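Local coordinates for protein diguanylate cyclase/phosphodiesterase (Caldicellulosiruptor saccharolyticus, PDB 3MTK) that probably hydrolyses cyclic di-GMP through the EAL domain of the full-length protein, the present chain being its GGDEF domain, at residues V52-G55 and Y56-D60; A147-K150 and A151-G155. All coordinates share one frame; numbering follows the deposited sequence.

Interaction 1. Residues V52-G55 and Y56-D60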
loop_
_atom_site.group_PDB
_atom_site.type_symbol
_atom_site.label_atom_id
_atom_site.label_comp_id
_atom_site.label_asym_id
_atom_site.label_seq_id
_atom_site.Cartn_x
_atom_site.Cartn_y
_atom_site.Cartn_z
ATOM N N VAL A 52 -1.734 14.748 15.775
ATOM C CA VAL A 52 -1.585 15.933 16.595
ATOM C C VAL A 52 -2.598 17.012 16.196
ATOM O O VAL A 52 -3.246 17.609 17.052
ATOM C CB VAL A 52 -0.150 16.486 16.467
ATOM C CG1 VAL A 52 -0.051 17.880 17.080
ATOM C CG2 VAL A 52 0.824 15.529 17.152
ATOM N N THR A 53 -2.743 17.244 14.895
ATOM C CA THR A 53 -3.660 18.264 14.398
ATOM C C THR A 53 -5.146 17.946 14.512
ATOM O O THR A 53 -5.934 18.822 14.869
ATOM C CB THR A 53 -3.396 18.587 12.926
ATOM O OG1 THR A 53 -2.027 18.970 12.752
ATOM C CG2 THR A 53 -4.296 19.723 12.470
ATOM N N TYR A 54 -5.542 16.713 14.214
ATOM C CA TYR A 54 -6.957 16.359 14.261
ATOM C C TYR A 54 -7.377 15.394 15.368
ATOM O O TYR A 54 -8.572 15.144 15.547
ATOM C CB TYR A 54 -7.383 15.744 12.924
ATOM C CG TYR A 54 -7.256 16.643 11.718
ATOM C CD1 TYR A 54 -8.147 17.701 11.507
ATOM C CD2 TYR A 54 -6.257 16.426 10.770
ATOM C CE1 TYR A 54 -8.041 18.516 10.379
ATOM C CE2 TYR A 54 -6.145 17.236 9.643
ATOM C CZ TYR A 54 -7.037 18.276 9.454
ATOM O OH TYR A 54 -6.911 19.081 8.345
ATOM N N GLY A 55 -6.417 14.838 16.096
ATOM C CA GLY A 55 -6.749 13.875 17.135
ATOM C C GLY A 55 -6.757 12.460 16.565
ATOM O O GLY A 55 -7.037 12.256 15.384
ATOM N N TYR A 56 -6.457 11.474 17.403
ATOM C CA TYR A 56 -6.409 10.082 16.965
ATOM C C TYR A 56 -7.697 9.489 16.413
ATOM O O TYR A 56 -7.650 8.687 15.480
ATOM C CB TYR A 56 -5.910 9.182 18.094
ATOM C CG TYR A 56 -4.473 9.438 18.467
ATOM C CD1 TYR A 56 -4.122 10.544 19.233
ATOM C CD2 TYR A 56 -3.458 8.599 18.016
ATOM C CE1 TYR A 56 -2.799 10.809 19.541
ATOM C CE2 TYR A 56 -2.126 8.860 18.318
ATOM C CZ TYR A 56 -1.806 9.965 19.083
ATOM O OH TYR A 56 -0.496 10.220 19.410
ATOM N N ASP A 57 -8.845 9.852 16.969
ATOM C CA ASP A 57 -10.073 9.274 16.446
ATOM C C ASP A 57 -10.349 9.692 15.022
ATOM O O ASP A 57 -10.721 8.874 14.180
ATOM C CB ASP A 57 -11.260 9.611 17.339
ATOM C CG ASP A 57 -11.281 8.774 18.605
ATOM O OD1 ASP A 57 -11.025 7.553 18.513
ATOM O OD2 ASP A 57 -11.559 9.335 19.684
ATOM N N LEU A 58 -10.155 10.969 14.742
ATOM C CA LEU A 58 -10.378 11.470 13.405
ATOM C C LEU A 58 -9.454 10.716 12.432
ATOM O O LEU A 58 -9.899 10.209 11.397
ATOM C CB LEU A 58 -10.079 12.972 13.374
ATOM C CG LEU A 58 -10.534 13.806 12.171
ATOM C CD1 LEU A 58 -9.804 13.346 10.912
ATOM C CD2 LEU A 58 -12.039 13.682 12.012
ATOM N N VAL A 59 -8.174 10.635 12.789
ATOM C CA VAL A 59 -7.173 9.983 11.955
ATOM C C VAL A 59 -7.404 8.497 11.710
ATOM O O VAL A 59 -7.015 7.976 10.664
ATOM C CB VAL A 59 -5.769 10.164 12.542
ATOM C CG1 VAL A 59 -4.755 9.413 11.706
ATOM C CG2 VAL A 59 -5.430 11.633 12.593
ATOM N N ASP A 60 -8.006 7.805 12.671
ATOM C CA ASP A 60 -8.274 6.392 12.462
ATOM C C ASP A 60 -9.383 6.280 11.423
ATOM O O ASP A 60 -9.405 5.346 10.619
ATOM C CB ASP A 60 -8.657 5.708 13.775
ATOM C CG ASP A 60 -7.457 5.531 14.706
ATOM O OD1 ASP A 60 -6.366 5.173 14.213
ATOM O OD2 ASP A 60 -7.595 5.740 15.929
#
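The side chain of Tyr54 meets Leu58 mainly through CB. That atom lies 3.8 Å from CG of Leu58, while the aromatic ring leads away from the second helix. The CG2 methyl of Thr53 sits over the centre of one ring face. The backbone of Tyr54 gives a second point of contact, its carbonyl O lying 3.4 Å from Leu58 CB. Leu58 CG stands anti to its own backbone N (chi1 -166°), which brings the branch back over Tyr54 CB. Leu58 also touches Asn117 and Ile119 of strand 117-119.

Gly55 comes next and breaks the helix. Its phi is positive (90°), a backbone shape glycine takes up easily because it has no CB to meet the carbonyl O of Tyr54. Its own carbonyl O accepts the N-H of Val59 at 3.3 Å between Gly55 O and Val59 N. The bond is nearly straight (169°) and lies in the carbonyl plane. Val59 CG2 packs against the same Gly55 O at 3.3 Å. The buried Val59 also reaches back to Leu47, Leu50 and Asn51, tying the two helices together.

This is a turn between consecutive helices of the GGDEF fold, in which Gly55 ends helix 47-54 and takes the N-cap position of helix 56-74. Asn51 lies just before it and Asp60 ends it. Their counterparts in active diguanylate cyclases contact guanine; that role is only inferred here.

Interaction 2. Residues A147-K150 and A151-G155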
loop_
_atom_site.group_PDB
_atom_site.type_symbol
_atom_site.label_atom_id
_atom_site.label_comp_id
_atom_site.label_asym_id
_atom_site.label_seq_id
_atom_site.Cartn_x
_atom_site.Cartn_y
_atom_site.Cartn_z
ATOM N N ALA A 147 12.517 0.727 -2.472
ATOM C CA ALA A 147 11.896 1.586 -3.470
ATOM C C ALA A 147 11.144 2.731 -2.787
ATOM O O ALA A 147 11.185 3.880 -3.234
ATOM C CB ALA A 147 10.939 0.767 -4.326
ATOM N N LEU A 148 10.456 2.410 -1.699
ATOM C CA LEU A 148 9.695 3.411 -0.966
ATOM C C LEU A 148 10.660 4.465 -0.414
ATOM O O LEU A 148 10.401 5.666 -0.489
ATOM C CB LEU A 148 8.920 2.723 0.154
ATOM C CG LEU A 148 7.875 3.542 0.888
ATOM C CD1 LEU A 148 6.972 4.284 -0.105
ATOM C CD2 LEU A 148 7.074 2.588 1.776
ATOM N N ILE A 149 11.785 4.002 0.117
ATOM C CA ILE A 149 12.797 4.903 0.647
ATOM C C ILE A 149 13.290 5.816 -0.486
ATOM O O ILE A 149 13.343 7.036 -0.342
ATOM C CB ILE A 149 13.986 4.100 1.234
ATOM C CG1 ILE A 149 13.493 3.231 2.398
ATOM C CG2 ILE A 149 15.086 5.044 1.701
ATOM C CD1 ILE A 149 14.532 2.285 2.976
ATOM N N LYS A 150 13.632 5.221 -1.621
ATOM C CA LYS A 150 14.121 5.991 -2.762
ATOM C C LYS A 150 13.089 7.014 -3.217
ATOM O O LYS A 150 13.438 8.099 -3.692
ATOM C CB LYS A 150 14.449 5.055 -3.931
ATOM C CG LYS A 150 15.449 3.954 -3.601
ATOM C CD LYS A 150 16.842 4.511 -3.307
ATOM C CE LYS A 150 17.856 3.391 -3.087
ATOM N NZ LYS A 150 19.214 3.897 -2.707
ATOM N N ALA A 151 11.815 6.662 -3.073
ATOM C CA ALA A 151 10.733 7.537 -3.495
ATOM C C ALA A 151 10.586 8.740 -2.575
ATOM O O ALA A 151 10.309 9.851 -3.034
ATOM C CB ALA A 151 9.411 6.751 -3.563
ATOM N N LYS A 152 10.768 8.527 -1.278
ATOM C CA LYS A 152 10.630 9.629 -0.342
ATOM C C LYS A 152 11.789 10.620 -0.458
ATOM O O LYS A 152 11.618 11.810 -0.203
ATOM C CB LYS A 152 10.493 9.096 1.080
ATOM C CG LYS A 152 9.235 8.259 1.279
ATOM C CD LYS A 152 8.947 7.973 2.756
ATOM C CE LYS A 152 10.043 7.140 3.394
ATOM N NZ LYS A 152 9.741 6.831 4.815
ATOM N N GLU A 153 12.962 10.137 -0.859
ATOM C CA GLU A 153 14.115 11.015 -1.031
ATOM C C GLU A 153 13.788 11.913 -2.214
ATOM O O GLU A 153 14.145 13.090 -2.250
ATOM C CB GLU A 153 15.377 10.225 -1.386
ATOM C CG GLU A 153 15.639 8.988 -0.576
ATOM C CD GLU A 153 16.966 8.344 -0.946
ATOM O OE1 GLU A 153 17.258 8.235 -2.158
ATOM O OE2 GLU A 153 17.716 7.944 -0.031
ATOM N N GLU A 154 13.121 11.322 -3.198
ATOM C CA GLU A 154 12.733 12.022 -4.411
ATOM C C GLU A 154 11.711 13.109 -4.082
ATOM O O GLU A 154 11.630 14.128 -4.764
ATOM C CB GLU A 154 12.135 11.024 -5.399
ATOM C CG GLU A 154 12.382 11.365 -6.847
ATOM C CD GLU A 154 13.833 11.174 -7.229
ATOM O OE1 GLU A 154 14.313 10.020 -7.169
ATOM O OE2 GLU A 154 14.495 12.172 -7.585
ATOM N N GLY A 155 10.926 12.887 -3.037
ATOM C CA GLY A 155 9.931 13.872 -2.648
ATOM C C GLY A 155 8.559 13.275 -2.401
ATOM O O GLY A 155 8.344 12.080 -2.607
#
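The carbonyl O of Ile149 is gripped by two backbone N-H groups of the next helical turn. Glu153 N sits almost straight out from the carbonyl, 3.2 Å from Ile149 O, with its N-H somewhat bent. Lys152 N is 3.1 Å from the same Ile149 O, but its N-H is bent to 120° and the bond is weak. Glu153 CG crowds that oxygen too, at 3.0 Å from Ile149 O. The first torsion of Glu153 puts CG beside its own backbone N (chi1 -45°), on the side facing the preceding turn.

Beyond CG the Glu153 chain is extended. It runs alongside the Lys150 chain in the same direction. Lys150 CD comes within 3.9 Å of Glu153 OE1. The charged ends stop short of contact, with Lys150 NZ 4.8 Å from Glu153 OE1.

The same i to i+4 pattern holds on both sides: Ala151 N to Ala147 O (2.9 Å), Lys152 N to Leu148 O (3.0 Å) and Glu154 N to Lys150 O. The Ala151 methyl sits against the carbonyls of Ala147 and Leu148 and touches Val160 and Asn124 on the sheet. Lys152 lays its CG 3.3 Å from Leu148 O, and its chain then bends so that NZ forms a salt bridge with Glu43.

Backbone bonds thus hold the turn, weakening at Gly155, where the helix ends. Lys150 and Glu153 probably add modest attraction, whereas Lys152 links the helix to strand 37-44 by charge.

Interactions 1 and 2 belong to the same GGDEF domain but do not touch. Their centres are 26 Å apart and their nearest atoms about 16 Å. Interaction 1 lies at the surface, where helix 47-54 gives way to helix 56-74. Interaction 2 is partly buried, at the end of helix 137-154 against the central sheet. Strand 37-44 connects them: it leads into helix 47-54 and carries Glu43, the partner of Lys152. In active diguanylate cyclases the first region helps to recognise guanine, the counterpart of Glu43 binds metal and that of Lys152 contacts the phosphates. Here the GGDEF signature is degenerate (GFDRF), so cyclase activity is doubtful and these roles remain a family inference.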